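Local structure of peroxisomal acyl-coenzyme A oxidase 1 (Arabidopsis thaliana, 1W07) at residues G391-E394 / C395-C399; F607-T610 / D611-N615. The protein uses FAD to desaturate long- and medium-chain acyl-CoAs to 2-trans-enoyl-CoAs, passing the electrons to oxygen in peroxisomal beta-oxidation. The protein carries 1 engineered substitution. All blocks are in the same frame, centred on the assembly; numbering follows the deposited sequence.

Contact 1: G391-E394 / C395-C399; sequences GIEE and CRKLC. With FAD (flavin-adenine dinucleotide), chain C.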
ATOM      1  N   GLY B 391      -1.935  -5.624   4.990  1.00  9.44           N
ATOM      2  CA  GLY B 391      -1.605  -5.574   6.407  1.00 12.08           C
ATOM      3  C   GLY B 391      -0.257  -4.941   6.713  1.00 10.93           C
ATOM      4  O   GLY B 391      -0.094  -4.243   7.731  1.00 11.84           O
ATOM      5  N   ILE B 392       0.723  -5.185   5.846  1.00 10.54           N
ATOM      6  CA  ILE B 392       2.061  -4.640   6.029  1.00 11.69           C
ATOM      7  C   ILE B 392       2.032  -3.130   5.863  1.00 14.01           C
ATOM      8  O   ILE B 392       2.654  -2.421   6.652  1.00 13.65           O
ATOM      9  CB  ILE B 392       3.065  -5.219   5.009  1.00 14.87           C
ATOM     10  CG1 ILE B 392       3.270  -6.708   5.274  1.00  9.46           C
ATOM     11  CG2 ILE B 392       4.411  -4.442   5.085  1.00 10.26           C
ATOM     12  CD1 ILE B 392       4.059  -7.399   4.184  1.00 14.83           C
ATOM     13  N   GLU B 393       1.330  -2.634   4.841  1.00 11.96           N
ATOM     14  CA  GLU B 393       1.245  -1.198   4.627  1.00 14.37           C
ATOM     15  C   GLU B 393       0.460  -0.541   5.759  1.00 15.66           C
ATOM     16  O   GLU B 393       0.755   0.589   6.162  1.00 15.08           O
ATOM     17  CB  GLU B 393       0.608  -0.876   3.256  1.00 15.04           C
ATOM     18  CG  GLU B 393       0.145   0.592   3.112  1.00 19.65           C
ATOM     19  CD  GLU B 393       1.246   1.628   3.374  1.00 25.46           C
ATOM     20  OE1 GLU B 393       0.916   2.826   3.558  1.00 25.91           O
ATOM     21  OE2 GLU B 393       2.441   1.267   3.378  1.00 23.58           O
ATOM     22  N   GLU B 394      -0.543  -1.242   6.275  1.00 15.53           N
ATOM     23  CA  GLU B 394      -1.345  -0.703   7.370  1.00 15.14           C
ATOM     24  C   GLU B 394      -0.489  -0.609   8.637  1.00 13.03           C
ATOM     25  O   GLU B 394      -0.666   0.304   9.459  1.00 12.96           O
ATOM     26  CB  GLU B 394      -2.550  -1.597   7.623  1.00 12.16           C
ATOM     27  CG  GLU B 394      -3.434  -1.159   8.786  1.00 21.04           C
ATOM     28  CD  GLU B 394      -4.158   0.185   8.574  1.00 23.41           C
ATOM     29  OE1 GLU B 394      -4.823   0.624   9.528  1.00 28.49           O
ATOM     30  OE2 GLU B 394      -4.076   0.796   7.487  1.00 23.03           O
ATOM     31  N   CYS B 395       0.451  -1.534   8.802  1.00 13.89           N
ATOM     32  CA  CYS B 395       1.310  -1.483   9.978  1.00 12.28           C
ATOM     33  C   CYS B 395       2.205  -0.269   9.860  1.00 11.46           C
ATOM     34  O   CYS B 395       2.586   0.322  10.871  1.00 10.00           O
ATOM     35  CB  CYS B 395       2.150  -2.755  10.102  1.00  9.60           C
ATOM     36  SG  CYS B 395       1.239  -4.195  10.704  1.00 15.89           S
ATOM     37  N   ARG B 396       2.542   0.114   8.628  1.00 11.91           N
ATOM     38  CA  ARG B 396       3.393   1.277   8.453  1.00 14.48           C
ATOM     39  C   ARG B 396       2.618   2.525   8.891  1.00 14.94           C
ATOM     40  O   ARG B 396       3.153   3.367   9.615  1.00 15.29           O
ATOM     41  CB  ARG B 396       3.864   1.391   6.998  1.00 16.63           C
ATOM     42  CG  ARG B 396       4.958   2.443   6.786  1.00 17.66           C
ATOM     43  CD  ARG B 396       5.175   2.698   5.311  1.00 19.66           C
ATOM     44  NE  ARG B 396       3.966   3.270   4.730  1.00 15.92           N
ATOM     45  CZ  ARG B 396       3.519   4.494   4.996  1.00 17.06           C
ATOM     46  NH1 ARG B 396       4.195   5.303   5.808  1.00 16.51           N
ATOM     47  NH2 ARG B 396       2.373   4.896   4.480  1.00 12.53           N
ATOM     48  N   LYS B 397       1.350   2.633   8.484  1.00 11.27           N
ATOM     49  CA  LYS B 397       0.531   3.779   8.857  1.00 15.21           C
ATOM     50  C   LYS B 397       0.311   3.814  10.369  1.00 14.92           C
ATOM     51  O   LYS B 397       0.157   4.885  10.968  1.00 14.42           O
ATOM     52  CB  LYS B 397      -0.830   3.729   8.149  1.00 15.78           C
ATOM     53  CG  LYS B 397      -0.760   3.914   6.629  1.00 17.63           C
ATOM     54  CD  LYS B 397      -2.119   4.366   6.088  1.00 20.68           C
ATOM     55  CE  LYS B 397      -2.058   4.650   4.588  1.00 21.78           C
ATOM     56  NZ  LYS B 397      -1.880   3.410   3.780  1.00 20.44           N
ATOM     57  N   LEU B 398       0.278   2.639  10.987  1.00 13.16           N
ATOM     58  CA  LEU B 398       0.083   2.552  12.428  1.00 13.40           C
ATOM     59  C   LEU B 398       1.260   3.169  13.187  1.00 15.11           C
ATOM     60  O   LEU B 398       1.142   3.496  14.372  1.00 13.28           O
ATOM     61  CB  LEU B 398      -0.108   1.087  12.843  1.00 12.84           C
ATOM     62  CG  LEU B 398      -1.494   0.524  12.497  1.00 17.61           C
ATOM     63  CD1 LEU B 398      -1.504  -0.986  12.656  1.00 18.26           C
ATOM     64  CD2 LEU B 398      -2.534   1.167  13.400  1.00 16.96           C
ATOM     65  N   CYS B 399       2.395   3.329  12.504  1.00 14.65           N
ATOM     66  CA  CYS B 399       3.582   3.909  13.128  1.00 16.04           C
ATOM     67  C   CYS B 399       3.676   5.420  12.845  1.00 15.82           C
ATOM     68  O   CYS B 399       4.710   6.044  13.075  1.00 15.21           O
ATOM     69  CB  CYS B 399       4.853   3.197  12.637  1.00 15.59           C
ATOM     70  SG  CYS B 399       5.118   1.589  13.293  1.00 16.43           S
TER
HETATM   71  PA  FAD C1660       0.958   9.886  16.001  1.00 21.64           P
HETATM   72  O1A FAD C1660       0.011  10.998  16.244  1.00 24.42           O
HETATM   73  O2A FAD C1660       2.005   9.608  17.011  1.00 17.34           O
HETATM   74  O5B FAD C1660       0.107   8.549  15.718  1.00 22.19           O
HETATM   75  C5B FAD C1660       0.730   7.263  15.653  1.00 19.47           C
HETATM   76  C4B FAD C1660      -0.337   6.167  15.725  1.00 19.76           C
HETATM   77  O4B FAD C1660      -1.123   6.432  16.906  1.00 15.69           O
HETATM   78  C3B FAD C1660      -1.300   6.264  14.537  1.00 16.85           C
HETATM   79  O3B FAD C1660      -1.901   4.989  14.299  1.00 18.44           O
HETATM   80  C2B FAD C1660      -2.335   7.262  15.052  1.00 17.50           C
HETATM   81  O2B FAD C1660      -3.586   7.038  14.396  1.00 17.74           O
HETATM   82  C1B FAD C1660      -2.460   6.765  16.495  1.00 15.32           C
HETATM   83  N9A FAD C1660      -3.015   7.815  17.377  1.00 19.44           N
HETATM   84  C8A FAD C1660      -2.358   8.886  17.825  1.00 21.05           C
HETATM   85  N7A FAD C1660      -3.154   9.605  18.612  1.00 18.63           N
HETATM   86  C5A FAD C1660      -4.328   8.981  18.674  1.00 20.55           C
HETATM   87  C6A FAD C1660      -5.517   9.257  19.336  1.00 19.52           C
HETATM   88  N6A FAD C1660      -5.623  10.321  20.124  1.00 21.18           N
HETATM   89  N1A FAD C1660      -6.587   8.366  19.189  1.00 22.83           N
HETATM   90  C2A FAD C1660      -6.434   7.226  18.389  1.00 19.60           C
HETATM   91  N3A FAD C1660      -5.287   7.001  17.771  1.00 20.43           N
HETATM   92  C4A FAD C1660      -4.245   7.839  17.892  1.00 19.44           C
HETATM   93  N1  FAD C1660       6.180  18.538  10.561  1.00 13.38           N
HETATM   94  C2  FAD C1660       6.583  19.878  10.604  1.00 18.64           C
HETATM   95  O2  FAD C1660       6.557  20.495  11.666  1.00 19.46           O
HETATM   96  N3  FAD C1660       7.060  20.484   9.433  1.00 15.09           N
HETATM   97  C4  FAD C1660       7.144  19.751   8.241  1.00 20.12           C
HETATM   98  O4  FAD C1660       7.569  20.289   7.222  1.00 20.62           O
HETATM   99  C4X FAD C1660       6.744  18.421   8.210  1.00 17.01           C
HETATM  100  N5  FAD C1660       6.884  17.662   7.040  1.00 17.67           N
HETATM  101  C5X FAD C1660       6.515  16.311   7.007  1.00 13.91           C
HETATM  102  C6  FAD C1660       6.785  15.537   5.883  1.00  7.99           C
HETATM  103  C7  FAD C1660       6.560  14.161   5.912  1.00 13.11           C
HETATM  104  C7M FAD C1660       6.911  13.325   4.679  1.00 10.62           C
HETATM  105  C8  FAD C1660       6.052  13.561   7.066  1.00 13.47           C
HETATM  106  C8M FAD C1660       5.836  12.046   7.150  1.00 11.11           C
HETATM  107  C9  FAD C1660       5.766  14.344   8.180  1.00 14.89           C
HETATM  108  C9A FAD C1660       5.996  15.719   8.160  1.00 12.03           C
HETATM  109  N10 FAD C1660       5.804  16.490   9.314  1.00 14.57           N
HETATM  110  C10 FAD C1660       6.257  17.816   9.364  1.00 16.03           C
HETATM  111  C1' FAD C1660       5.203  15.892  10.530  1.00 16.49           C
HETATM  112  C2' FAD C1660       3.693  15.749  10.307  1.00 17.93           C
HETATM  113  O2' FAD C1660       3.149  17.010   9.903  1.00 22.28           O
HETATM  114  C3' FAD C1660       2.912  15.244  11.524  1.00 22.00           C
HETATM  115  O3' FAD C1660       3.142  16.105  12.644  1.00 26.03           O
HETATM  116  C4' FAD C1660       3.286  13.810  11.908  1.00 20.10           C
HETATM  117  O4' FAD C1660       3.438  12.986  10.749  1.00 19.62           O
HETATM  118  C5' FAD C1660       2.203  13.219  12.809  1.00 20.94           C
HETATM  119  O5' FAD C1660       2.423  11.817  12.961  1.00 24.70           O
HETATM  120  P   FAD C1660       2.844  11.192  14.380  1.00 22.99           P
HETATM  121  O1P FAD C1660       4.137  10.498  14.190  1.00 24.21           O
HETATM  122  O2P FAD C1660       2.745  12.240  15.420  1.00 22.72           O
HETATM  123  O3P FAD C1660       1.682  10.098  14.581  1.00 23.70           O
HETATM  124  O   HOH W   1      -3.392   1.534   4.863  1.00 39.78           O
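Glu-393 and Arg-396 run side by side near the end of helix 370-398, and a side-on, two-nitrogen salt bridge joins them. Arg-396 NE reaches Glu-393 OE2 at 2.9 Å, while Arg-396 NH2 meets the syn lone pair of Glu-393 OE1 at 2.7 Å. Carboxylate and guanidinium are nearly coplanar, their planes 29° apart. Lys-397, one residue on, brings NZ to the anti lone pair of the same Glu-393 OE1, 2.9 Å away. Its chain is extended as far as CE and bends only at the last torsion (chi4 70°), which turns NZ back toward the carboxylate. Val-418 of the second subunit packs on both Glu-393 and Arg-396.

A water provides the other polar link, donating to Glu-394 OE2 at 2.8 Å and accepting from Lys-397 NZ at 2.6 Å. The OE1 of Glu-394 is held in a salt bridge by Arg-333, an FAD-binding residue.

Along the backbone, helical i to i+4 bonds include Leu-398 N to Glu-394 O (2.9 Å). The carbonyl of Leu-398 takes a bond from Gln-330, and its O lies 3.3 Å from C4B of the FAD ribose.

Three donors thus grip one buried carboxylate, which probably keeps Glu-393 ionised and fixes the rotation of the guanidinium where the helix reaches the cofactor and the dimer interface.

Contact 2: F607-T610 / D611-N615; sequences FNYT and DHYLN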
ATOM      1  N   PHE B 607       7.307 -14.657  18.090  1.00 17.26           N
ATOM      2  CA  PHE B 607       7.862 -14.845  16.743  1.00 15.13           C
ATOM      3  C   PHE B 607       9.359 -15.131  16.859  1.00 16.33           C
ATOM      4  O   PHE B 607       9.963 -15.734  15.968  1.00 16.40           O
ATOM      5  CB  PHE B 607       7.637 -13.575  15.905  1.00 17.35           C
ATOM      6  CG  PHE B 607       6.183 -13.184  15.761  1.00 11.29           C
ATOM      7  CD1 PHE B 607       5.818 -11.862  15.518  1.00 11.65           C
ATOM      8  CD2 PHE B 607       5.176 -14.147  15.853  1.00 13.40           C
ATOM      9  CE1 PHE B 607       4.462 -11.506  15.366  1.00 11.61           C
ATOM     10  CE2 PHE B 607       3.827 -13.806  15.706  1.00 10.05           C
ATOM     11  CZ  PHE B 607       3.470 -12.479  15.461  1.00  9.48           C
ATOM     12  N   ASN B 608       9.946 -14.681  17.967  1.00 15.47           N
ATOM     13  CA  ASN B 608      11.362 -14.899  18.228  1.00 17.97           C
ATOM     14  C   ASN B 608      12.309 -14.289  17.190  1.00 17.34           C
ATOM     15  O   ASN B 608      13.364 -14.854  16.888  1.00 17.93           O
ATOM     16  CB  ASN B 608      11.637 -16.398  18.357  1.00 18.02           C
ATOM     17  CG  ASN B 608      12.965 -16.676  18.992  1.00 19.97           C
ATOM     18  OD1 ASN B 608      13.282 -16.110  20.033  1.00 20.32           O
ATOM     19  ND2 ASN B 608      13.754 -17.549  18.378  1.00 20.65           N
ATOM     20  N   TYR B 609      11.935 -13.135  16.653  1.00 15.15           N
ATOM     21  CA  TYR B 609      12.746 -12.452  15.648  1.00 14.87           C
ATOM     22  C   TYR B 609      13.899 -11.676  16.272  1.00 14.08           C
ATOM     23  O   TYR B 609      13.726 -11.043  17.317  1.00 15.61           O
ATOM     24  CB  TYR B 609      11.869 -11.479  14.846  1.00 12.74           C
ATOM     25  CG  TYR B 609      10.896 -12.139  13.897  1.00 13.52           C
ATOM     26  CD1 TYR B 609       9.645 -11.574  13.652  1.00 13.92           C
ATOM     27  CD2 TYR B 609      11.231 -13.318  13.219  1.00 15.68           C
ATOM     28  CE1 TYR B 609       8.743 -12.163  12.753  1.00 15.87           C
ATOM     29  CE2 TYR B 609      10.327 -13.917  12.313  1.00 16.60           C
ATOM     30  CZ  TYR B 609       9.086 -13.326  12.090  1.00 17.80           C
ATOM     31  OH  TYR B 609       8.181 -13.870  11.192  1.00 17.45           O
ATOM     32  N   THR B 610      15.067 -11.722  15.636  1.00 15.31           N
ATOM     33  CA  THR B 610      16.233 -10.988  16.129  1.00 17.56           C
ATOM     34  C   THR B 610      16.088  -9.562  15.586  1.00 19.14           C
ATOM     35  O   THR B 610      15.352  -9.338  14.620  1.00 15.87           O
ATOM     36  CB  THR B 610      17.562 -11.547  15.558  1.00 20.30           C
ATOM     37  OG1 THR B 610      17.577 -11.357  14.135  1.00 19.65           O
ATOM     38  CG2 THR B 610      17.733 -13.044  15.889  1.00 18.69           C
ATOM     39  N   ASP B 611      16.776  -8.598  16.190  1.00 16.71           N
ATOM     40  CA  ASP B 611      16.701  -7.225  15.706  1.00 16.42           C
ATOM     41  C   ASP B 611      17.319  -7.158  14.319  1.00 18.96           C
ATOM     42  O   ASP B 611      16.893  -6.368  13.467  1.00 17.61           O
ATOM     43  CB  ASP B 611      17.452  -6.276  16.638  1.00 18.99           C
ATOM     44  CG  ASP B 611      16.620  -5.847  17.832  1.00 17.29           C
ATOM     45  OD1 ASP B 611      15.383  -6.018  17.798  1.00 19.24           O
ATOM     46  OD2 ASP B 611      17.209  -5.325  18.792  1.00 18.96           O
ATOM     47  N   HIS B 612      18.336  -7.985  14.092  1.00 17.36           N
ATOM     48  CA  HIS B 612      18.997  -8.010  12.794  1.00 19.14           C
ATOM     49  C   HIS B 612      18.003  -8.388  11.700  1.00 18.34           C
ATOM     50  O   HIS B 612      17.981  -7.763  10.640  1.00 16.88           O
ATOM     51  CB  HIS B 612      20.165  -9.004  12.799  1.00 19.55           C
ATOM     52  CG  HIS B 612      20.791  -9.212  11.456  1.00 18.75           C
ATOM     53  ND1 HIS B 612      20.267 -10.074  10.518  1.00 19.97           N
ATOM     54  CD2 HIS B 612      21.886  -8.655  10.885  1.00 21.59           C
ATOM     55  CE1 HIS B 612      21.012 -10.042   9.427  1.00 20.95           C
ATOM     56  NE2 HIS B 612      22.000  -9.187   9.623  1.00 21.99           N
ATOM     57  N   TYR B 613      17.176  -9.400  11.959  1.00 17.63           N
ATOM     58  CA  TYR B 613      16.202  -9.851  10.963  1.00 16.82           C
ATOM     59  C   TYR B 613      15.092  -8.821  10.756  1.00 17.53           C
ATOM     60  O   TYR B 613      14.705  -8.526   9.618  1.00 17.71           O
ATOM     61  CB  TYR B 613      15.580 -11.179  11.384  1.00 13.89           C
ATOM     62  CG  TYR B 613      14.642 -11.762  10.351  1.00 18.67           C
ATOM     63  CD1 TYR B 613      15.114 -12.156   9.098  1.00 16.47           C
ATOM     64  CD2 TYR B 613      13.284 -11.918  10.625  1.00 18.38           C
ATOM     65  CE1 TYR B 613      14.257 -12.696   8.150  1.00 17.80           C
ATOM     66  CE2 TYR B 613      12.424 -12.452   9.692  1.00 16.72           C
ATOM     67  CZ  TYR B 613      12.912 -12.844   8.461  1.00 18.35           C
ATOM     68  OH  TYR B 613      12.050 -13.427   7.578  1.00 16.68           O
ATOM     69  N   LEU B 614      14.580  -8.279  11.857  1.00 15.58           N
ATOM     70  CA  LEU B 614      13.520  -7.282  11.793  1.00 17.12           C
ATOM     71  C   LEU B 614      14.001  -6.020  11.113  1.00 17.62           C
ATOM     72  O   LEU B 614      13.224  -5.353  10.425  1.00 16.32           O
ATOM     73  CB  LEU B 614      13.002  -6.935  13.194  1.00 20.80           C
ATOM     74  CG  LEU B 614      11.877  -7.790  13.797  1.00 20.23           C
ATOM     75  CD1 LEU B 614      11.449  -7.208  15.144  1.00 23.25           C
ATOM     76  CD2 LEU B 614      10.695  -7.824  12.843  1.00 21.64           C
ATOM     77  N   ASN B 615      15.272  -5.683  11.338  1.00 16.67           N
ATOM     78  CA  ASN B 615      15.892  -4.499  10.734  1.00 17.55           C
ATOM     79  C   ASN B 615      14.988  -3.282  10.894  1.00 19.19           C
ATOM     80  O   ASN B 615      14.712  -2.577   9.925  1.00 20.83           O
ATOM     81  CB  ASN B 615      16.137  -4.774   9.252  1.00 20.23           C
ATOM     82  CG  ASN B 615      17.093  -3.786   8.626  1.00 20.29           C
ATOM     83  OD1 ASN B 615      18.137  -3.475   9.196  1.00 22.89           O
ATOM     84  ND2 ASN B 615      16.759  -3.313   7.433  1.00 21.17           N
TER
HETATM   85  O   HOH W   2      13.753  -8.239  17.912  1.00 21.32           O
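Tyr-609 brings the CD2-CE2 side of its ring up to the CD2-CE2 side of the Tyr-613 ring, four residues on. CD2 of Tyr-609 lies 3.6 Å from CD2 of Tyr-613, and the two CE2 atoms are almost as close. The rings cross obliquely, centroids 5.2 Å apart and planes at 46°. At the base of the Tyr-609 side chain, CB rests 3.8 Å from Leu-614 CG, the two side chains crossing at about a right angle. Phe-607 CB sits over a face of the Tyr-609 ring, toward its rim, and the hydroxyl is hydrogen-bonded to Ser-297 on helix 278-309.

Thr-610 is the N-cap of the short helix 611-614. Its OG1 stands between the backbone N and the carbonyl carbon (chi1 64°), which aims it into the first turn, where it accepts from Tyr-613 N at 3.0 Å. The carbonyl of the same residue takes a straight bond from Leu-614 N, 3.1 Å from Thr-610 O. A water donates both to Tyr-609 O and to Asp-611 OD1, and the latter also accepts from Tyr-621 N.

Arg-298 makes a cation-pi contact with Tyr-613, whose ring also meets Phe-92 edge-to-face. Were Tyr-609 cut back to an alanine, a gap would be likely to open beside Tyr-613 and Leu-614, with Ser-297 left without its phenolic partner.

Side-chain and backbone oxygens of one threonine therefore satisfy two amides of the opening turn, while the aromatic and aliphatic groups bind that turn to helix 278-309.

How the contacts relate
Contact 1 comes first along the chain, at the C-terminal end of helix 370-398; contact 2 follows more than two hundred residues later, in the loop after helix 600-605 and the helix 611-614 it leads into. Contact 1 belongs to the C-alpha1 domain of the acyl-CoA oxidase family, contact 2 to the family's later, C-terminal part. Their centres lie 18 Å apart, and the nearest atoms are about 9 Å from each other, so they do not touch. Helix 278-309 is their common neighbour: Cys-395 packs on its Ala-299 and Ala-303, Leu-614 on Cys-301 and Arg-305. This one helix thus connects a region at the FAD and the dimer interface with a capped turn away from the cofactor.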